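Local coordinates for aminopeptidase YwaD (PDB 6HC6), which hydrolyses peptides from the amino end, releasing a range of N-terminal amino acids with the help of two zinc ions, at residues L125-Y130 and G146-I151; S227-G232 and I289-E294; L296-S301 and D372-H377. All blocks are in the same frame, centred on the assembly; numbering follows the deposited sequence.

Contact 1 of 3, residues L125-Y130 and G146-I151; sequences LTAPLY and GKIALI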
# COMPACT_ATOMS: atom_id res chain seq x y z
N LEU A 125 -6.40 12.46 -27.23
CA LEU A 125 -7.72 11.95 -27.61
C LEU A 125 -8.76 13.04 -27.34
O LEU A 125 -9.01 13.38 -26.18
CB LEU A 125 -8.04 10.68 -26.84
CG LEU A 125 -9.51 10.26 -26.88
CD1 LEU A 125 -9.88 9.82 -28.27
CD2 LEU A 125 -9.77 9.15 -25.86
N THR A 126 -9.37 13.57 -28.39
CA THR A 126 -10.47 14.52 -28.27
C THR A 126 -11.74 13.84 -28.74
O THR A 126 -11.77 13.25 -29.82
CB THR A 126 -10.21 15.79 -29.09
OG1 THR A 126 -9.02 16.43 -28.62
CG2 THR A 126 -11.37 16.74 -28.96
N ALA A 127 -12.79 13.92 -27.93
CA ALA A 127 -14.06 13.29 -28.27
C ALA A 127 -15.15 13.96 -27.46
O ALA A 127 -14.87 14.57 -26.41
CB ALA A 127 -14.03 11.78 -27.99
N PRO A 128 -16.40 13.88 -27.91
CA PRO A 128 -17.50 14.42 -27.11
C PRO A 128 -17.58 13.72 -25.76
O PRO A 128 -17.12 12.58 -25.60
CB PRO A 128 -18.75 14.13 -27.95
CG PRO A 128 -18.23 13.91 -29.35
CD PRO A 128 -16.89 13.28 -29.17
N LEU A 129 -18.16 14.41 -24.79
CA LEU A 129 -18.40 13.83 -23.47
C LEU A 129 -19.79 13.19 -23.41
O LEU A 129 -20.76 13.73 -23.96
CB LEU A 129 -18.28 14.90 -22.39
CG LEU A 129 -16.86 15.40 -22.12
CD1 LEU A 129 -16.91 16.78 -21.48
CD2 LEU A 129 -16.11 14.42 -21.23
N TYR A 130 -19.89 12.04 -22.75
CA TYR A 130 -21.16 11.37 -22.54
C TYR A 130 -21.38 11.19 -21.05
O TYR A 130 -20.59 10.52 -20.38
CB TYR A 130 -21.20 10.01 -23.26
CG TYR A 130 -22.45 9.20 -22.94
CD1 TYR A 130 -23.62 9.37 -23.68
CD2 TYR A 130 -22.46 8.29 -21.89
CE1 TYR A 130 -24.76 8.65 -23.39
CE2 TYR A 130 -23.60 7.56 -21.59
CZ TYR A 130 -24.74 7.75 -22.34
OH TYR A 130 -25.87 7.03 -22.05
N GLY A 146 -18.11 6.01 -29.18
CA GLY A 146 -17.22 7.05 -29.69
C GLY A 146 -17.04 8.26 -28.79
O GLY A 146 -16.39 9.22 -29.22
N LYS A 147 -17.56 8.24 -27.57
CA LYS A 147 -17.50 9.40 -26.69
C LYS A 147 -16.70 9.06 -25.44
O LYS A 147 -16.50 7.89 -25.10
CB LYS A 147 -18.90 9.88 -26.32
CG LYS A 147 -19.74 10.25 -27.54
CD LYS A 147 -20.98 11.04 -27.15
CE LYS A 147 -21.77 11.48 -28.39
NZ LYS A 147 -22.25 10.31 -29.19
N ILE A 148 -16.23 10.10 -24.75
CA ILE A 148 -15.57 9.89 -23.46
C ILE A 148 -16.65 9.82 -22.40
O ILE A 148 -17.41 10.78 -22.20
CB ILE A 148 -14.56 11.00 -23.15
CG1 ILE A 148 -13.51 11.09 -24.25
CG2 ILE A 148 -13.89 10.74 -21.80
CD1 ILE A 148 -12.72 12.40 -24.25
N ALA A 149 -16.73 8.68 -21.71
CA ALA A 149 -17.73 8.46 -20.68
C ALA A 149 -17.32 9.19 -19.41
O ALA A 149 -16.23 8.97 -18.88
CB ALA A 149 -17.91 6.97 -20.40
N LEU A 150 -18.20 10.07 -18.93
CA LEU A 150 -17.99 10.78 -17.67
C LEU A 150 -18.87 10.13 -16.62
O LEU A 150 -20.10 10.16 -16.73
CB LEU A 150 -18.31 12.27 -17.85
CG LEU A 150 -18.16 13.17 -16.62
CD1 LEU A 150 -16.70 13.25 -16.15
CD2 LEU A 150 -18.69 14.55 -16.97
N ILE A 151 -18.25 9.54 -15.61
CA ILE A 151 -18.92 8.68 -14.64
C ILE A 151 -18.64 9.22 -13.25
O ILE A 151 -17.48 9.48 -12.90
CB ILE A 151 -18.43 7.22 -14.75
CG1 ILE A 151 -18.47 6.75 -16.21
CG2 ILE A 151 -19.27 6.30 -13.86
CD1 ILE A 151 -17.98 5.33 -16.41
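K147 lies alongside P128 and Y130, its aliphatic stem running past both: CD sits 3.9 Å from the proline CB, and K147 CB meets Y130 CB at 3.8 Å. Its CG is anti to its own carbonyl carbon (chi1 -58°), and the chain then stays extended until it bends at chi4, where NZ reaches the backbone oxygen of D143. The Y130 ring leads away from the 146-151 segment, and its hydroxyl bonds to the backbone at D139 and T141. I148, on the face it shares with L129, extends CG1 towards A127, 3.8 Å from the alanine CB, while its CD1 rests against A127 O. L129 approaches the same isoleucine more loosely, with CD2 4.2 Å from I148 CB. Between the two parallel strands run three backbone bonds of 2.8 Å: I148 N to P128 O, Y130 N to I148 O and L150 N to Y130 O, the last almost straight at 179°. With an alanine in place of K147 the methylenes over P128 and the Y130 CB would be gone, and D143 O would probably lose its ammonium partner. Within this PA domain, then, the main chain supplies the polar linkage between neighbouring strands, and the side chains add apolar contacts, while the polar ends of K147 and Y130 find partners in D143, and in D139 and T141.

Contact 2 of 3, residues S227-G232 and I289-E294; sequences SQNIIG and IAFGAE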
# COMPACT_ATOMS: atom_id res chain seq x y z
N SER A 227 10.32 -2.33 -9.78
CA SER A 227 10.43 -1.97 -8.37
C SER A 227 11.36 -2.97 -7.71
O SER A 227 12.00 -3.77 -8.40
CB SER A 227 9.06 -1.96 -7.71
OG SER A 227 9.16 -1.50 -6.36
N GLN A 228 11.46 -2.94 -6.38
CA GLN A 228 12.36 -3.87 -5.74
C GLN A 228 11.96 -4.05 -4.29
O GLN A 228 11.31 -3.18 -3.69
CB GLN A 228 13.82 -3.42 -5.83
CG GLN A 228 14.07 -1.99 -5.38
CD GLN A 228 13.52 -0.97 -6.36
OE1 GLN A 228 13.70 -1.10 -7.57
NE2 GLN A 228 12.81 0.02 -5.84
N ASN A 229 12.35 -5.19 -3.74
CA ASN A 229 12.23 -5.48 -2.32
C ASN A 229 13.62 -5.48 -1.73
O ASN A 229 14.60 -5.81 -2.41
CB ASN A 229 11.58 -6.85 -2.09
CG ASN A 229 10.22 -6.97 -2.74
OD1 ASN A 229 9.43 -6.03 -2.72
ND2 ASN A 229 9.93 -8.13 -3.31
N ILE A 230 13.72 -5.08 -0.47
CA ILE A 230 14.99 -5.08 0.25
C ILE A 230 14.87 -6.06 1.39
O ILE A 230 14.02 -5.88 2.28
CB ILE A 230 15.36 -3.68 0.75
CG1 ILE A 230 15.37 -2.69 -0.42
CG2 ILE A 230 16.74 -3.70 1.41
CD1 ILE A 230 14.11 -1.91 -0.56
N ILE A 231 15.69 -7.10 1.37
CA ILE A 231 15.58 -8.22 2.29
C ILE A 231 16.84 -8.26 3.13
O ILE A 231 17.93 -8.47 2.60
CB ILE A 231 15.38 -9.54 1.55
CG1 ILE A 231 14.21 -9.43 0.56
CG2 ILE A 231 15.20 -10.67 2.56
CD1 ILE A 231 14.39 -10.33 -0.67
N GLY A 232 16.69 -8.09 4.44
CA GLY A 232 17.80 -8.23 5.36
C GLY A 232 17.58 -9.39 6.30
O GLY A 232 16.59 -9.43 7.03
N ILE A 289 11.88 -7.34 5.76
CA ILE A 289 11.67 -7.02 4.35
C ILE A 289 10.97 -5.69 4.22
O ILE A 289 9.93 -5.46 4.85
CB ILE A 289 10.87 -8.11 3.62
CG1 ILE A 289 11.44 -9.48 3.97
CG2 ILE A 289 10.92 -7.81 2.14
CD1 ILE A 289 10.84 -10.60 3.18
N ALA A 290 11.53 -4.83 3.38
CA ALA A 290 10.86 -3.64 2.88
C ALA A 290 10.34 -3.96 1.48
O ALA A 290 11.12 -4.19 0.55
CB ALA A 290 11.83 -2.45 2.86
N PHE A 291 9.01 -4.01 1.34
CA PHE A 291 8.37 -4.39 0.09
C PHE A 291 8.15 -3.18 -0.80
O PHE A 291 7.61 -2.17 -0.34
CB PHE A 291 7.02 -5.06 0.34
CG PHE A 291 7.11 -6.46 0.86
CD1 PHE A 291 7.80 -7.44 0.15
CD2 PHE A 291 6.49 -6.81 2.04
CE1 PHE A 291 7.89 -8.74 0.64
CE2 PHE A 291 6.56 -8.10 2.53
CZ PHE A 291 7.26 -9.06 1.83
N GLY A 292 8.52 -3.28 -2.07
CA GLY A 292 8.18 -2.22 -3.00
C GLY A 292 6.80 -2.43 -3.61
O GLY A 292 6.23 -3.50 -3.53
N ALA A 293 6.27 -1.36 -4.20
CA ALA A 293 5.09 -1.46 -5.08
C ALA A 293 3.88 -2.10 -4.41
O ALA A 293 3.07 -2.77 -5.05
CB ALA A 293 5.43 -2.23 -6.37
N GLU A 294 3.71 -1.90 -3.11
CA GLU A 294 2.49 -2.39 -2.47
C GLU A 294 1.24 -1.65 -2.94
O GLU A 294 0.15 -2.24 -2.98
CB GLU A 294 2.61 -2.26 -0.95
CG GLU A 294 1.44 -2.83 -0.14
CD GLU A 294 0.25 -1.91 -0.02
OE1 GLU A 294 -0.86 -2.42 0.25
OE2 GLU A 294 0.41 -0.68 -0.22
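Backbone bonds join I230 and A290 in both directions: I230 N to A290 O and A290 N to I230 O, each 2.9 Å, with both donors in the carbonyl plane of their acceptor. They mark the hydrogen-bonded pair of an antiparallel ladder, and I231 opposite I289 is the non-hydrogen-bonded pair beside it. Past F291 the chain leaves the strand, and a side chain takes up the polar pairing. N229 has CG anti to its carbonyl carbon (chi1 -57°), which carries OD1 across to G292 N at 3.0 Å, again in the carbonyl plane. The other end of this amide is also occupied, ND2 bonding to G300 O and Q90 OE1, so both ends fix its rotation. The apolar contacts fall on both faces of the sheet: I231 and I289 lie side by side, CG1 to CG2 4.0 Å, and on the reverse I230 CD1 meets A290 CB at 4.1 Å. The N229 amide stands nearly perpendicular to the F291 ring, the planes 88° apart, with OD1 at the ring edge 3.6 Å from CD1. I289 CG2, from the same strand, sits over one face near its rim. Near the start of strand 226-234, S227 OG comes within 3.6 Å of G292 CA, while E69 takes its hydrogen bond. Where the strand ends, a buried asparagine side chain thus takes over from backbone pairing and holds the turn leading to zinc ligand E295.

Contact 3 of 3, residues L296-S301 and D372-H377; sequences LGLLGS and DHVPFH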
# COMPACT_ATOMS: atom_id res chain seq x y z
N LEU A 296 0.28 -0.69 -5.71
CA LEU A 296 -0.23 -1.15 -6.98
C LEU A 296 -0.92 -2.50 -6.88
O LEU A 296 -1.33 -3.05 -7.90
CB LEU A 296 0.91 -1.24 -8.00
CG LEU A 296 1.56 0.08 -8.38
CD1 LEU A 296 2.64 -0.20 -9.41
CD2 LEU A 296 0.50 1.00 -8.98
N GLY A 297 -1.03 -3.06 -5.67
CA GLY A 297 -1.69 -4.34 -5.51
C GLY A 297 -0.76 -5.41 -4.95
O GLY A 297 -0.77 -6.55 -5.42
N LEU A 298 0.05 -5.05 -3.95
CA LEU A 298 0.90 -6.01 -3.26
C LEU A 298 1.93 -6.62 -4.21
O LEU A 298 2.25 -7.80 -4.11
CB LEU A 298 0.07 -7.13 -2.61
CG LEU A 298 -1.22 -6.70 -1.92
CD1 LEU A 298 -1.88 -7.88 -1.19
CD2 LEU A 298 -0.91 -5.55 -0.94
N LEU A 299 2.45 -5.82 -5.14
CA LEU A 299 3.26 -6.43 -6.20
C LEU A 299 4.58 -6.97 -5.67
O LEU A 299 5.07 -8.00 -6.15
CB LEU A 299 3.51 -5.43 -7.32
CG LEU A 299 2.24 -4.98 -8.04
CD1 LEU A 299 2.62 -4.16 -9.27
CD2 LEU A 299 1.36 -6.17 -8.42
N GLY A 300 5.17 -6.30 -4.69
CA GLY A 300 6.45 -6.74 -4.16
C GLY A 300 6.31 -7.96 -3.27
O GLY A 300 7.10 -8.90 -3.39
N SER A 301 5.33 -7.95 -2.36
CA SER A 301 5.15 -9.14 -1.52
C SER A 301 4.66 -10.33 -2.33
O SER A 301 5.06 -11.47 -2.06
CB SER A 301 4.20 -8.82 -0.36
OG SER A 301 2.98 -8.31 -0.84
N ASP A 372 0.67 -6.31 2.84
CA ASP A 372 1.60 -7.34 2.40
C ASP A 372 1.53 -8.63 3.19
O ASP A 372 2.20 -9.59 2.83
CB ASP A 372 3.02 -6.76 2.43
CG ASP A 372 3.21 -5.68 1.39
OD1 ASP A 372 3.62 -4.57 1.79
OD2 ASP A 372 2.96 -5.93 0.18
N HIS A 373 0.72 -8.69 4.25
CA HIS A 373 0.50 -9.98 4.89
C HIS A 373 -0.32 -10.91 4.01
O HIS A 373 -0.34 -12.12 4.26
CB HIS A 373 -0.22 -9.79 6.23
CG HIS A 373 -1.58 -9.17 6.09
ND1 HIS A 373 -1.79 -7.95 5.50
CD2 HIS A 373 -2.80 -9.61 6.48
CE1 HIS A 373 -3.08 -7.66 5.53
NE2 HIS A 373 -3.72 -8.66 6.12
N VAL A 374 -1.00 -10.39 3.00
CA VAL A 374 -1.99 -11.19 2.28
C VAL A 374 -1.30 -12.28 1.46
O VAL A 374 -1.75 -13.42 1.50
CB VAL A 374 -2.90 -10.31 1.40
CG1 VAL A 374 -3.75 -11.18 0.48
CG2 VAL A 374 -3.80 -9.44 2.28
N PRO A 375 -0.23 -11.99 0.70
CA PRO A 375 0.43 -13.10 -0.02
C PRO A 375 0.96 -14.18 0.90
O PRO A 375 0.97 -15.37 0.52
CB PRO A 375 1.56 -12.39 -0.79
CG PRO A 375 1.03 -11.03 -1.00
CD PRO A 375 0.28 -10.69 0.25
N PHE A 376 1.42 -13.82 2.10
CA PHE A 376 1.84 -14.84 3.05
C PHE A 376 0.67 -15.71 3.45
O PHE A 376 0.77 -16.95 3.46
CB PHE A 376 2.47 -14.18 4.28
CG PHE A 376 3.84 -13.62 4.02
CD1 PHE A 376 4.97 -14.43 4.12
CD2 PHE A 376 3.99 -12.30 3.62
CE1 PHE A 376 6.23 -13.92 3.87
CE2 PHE A 376 5.25 -11.78 3.36
CZ PHE A 376 6.38 -12.59 3.49
N HIS A 377 -0.47 -15.09 3.77
CA HIS A 377 -1.66 -15.85 4.15
C HIS A 377 -2.10 -16.77 3.02
O HIS A 377 -2.48 -17.92 3.26
CB HIS A 377 -2.79 -14.88 4.53
CG HIS A 377 -4.02 -15.57 5.01
ND1 HIS A 377 -4.37 -15.62 6.34
CD2 HIS A 377 -4.99 -16.25 4.35
CE1 HIS A 377 -5.50 -16.30 6.48
NE2 HIS A 377 -5.89 -16.69 5.28
O HOH W 1 4.17 -5.19 -2.04
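S301 and D372 make the tight part of this contact. The serine OG donates to D372 OD2 over 2.6 Å, meeting the anti side of that oxygen 20° out of the carboxylate plane. A chi1 of 55° sets OG between the serine's own backbone N and carbonyl carbon, where it faces the carboxylate and also touches P375 CG at 3.4 Å. An ordered water gives a second bond to the same OD2, 2.6 Å away, and accepts from S301 N, so one carboxylate oxygen receives two donors and is bridged to the start of helix 299-306. The L298 side is looser and apolar. From the N-cap position the leucine sends CD1 to V374 CB at 3.7 Å, crossing the valine at about a right angle, and to P375 CD at 3.8 Å; its CD2 slides past D372 with only a 4.0 Å approach to OD2. The ring of F291, from strand 285-291, packs against both S301 and D372. Two helix beginnings therefore meet next to the metal centre: the D372 side chain lies about 3 Å from that of the zinc ligand H250, a second-shell carboxylate placement consistent with the two-zinc site of an M28 aminopeptidase.

Contacts 2 and 3 are buried neighbours in the M28 peptidase domain, their centres 11 Å apart, whereas contact 1 lies in the PA domain, 39 Å from contact 2 and 35 Å from contact 3 between centres, and is partly open to solvent. Strand 285-291 and helix 299-306 follow one another in the chain, linking contact 2 to contact 3, and A293 O probably accepts from L299 N across them. Both 125-130/146-151 and 227-232/289-294 are strand pairs, one parallel and one antiparallel, but a buried amide supplements the backbone in the second. Contact 3 instead joins two helix starts through a carboxylate, a hydroxyl and a water, close to the zinc ions.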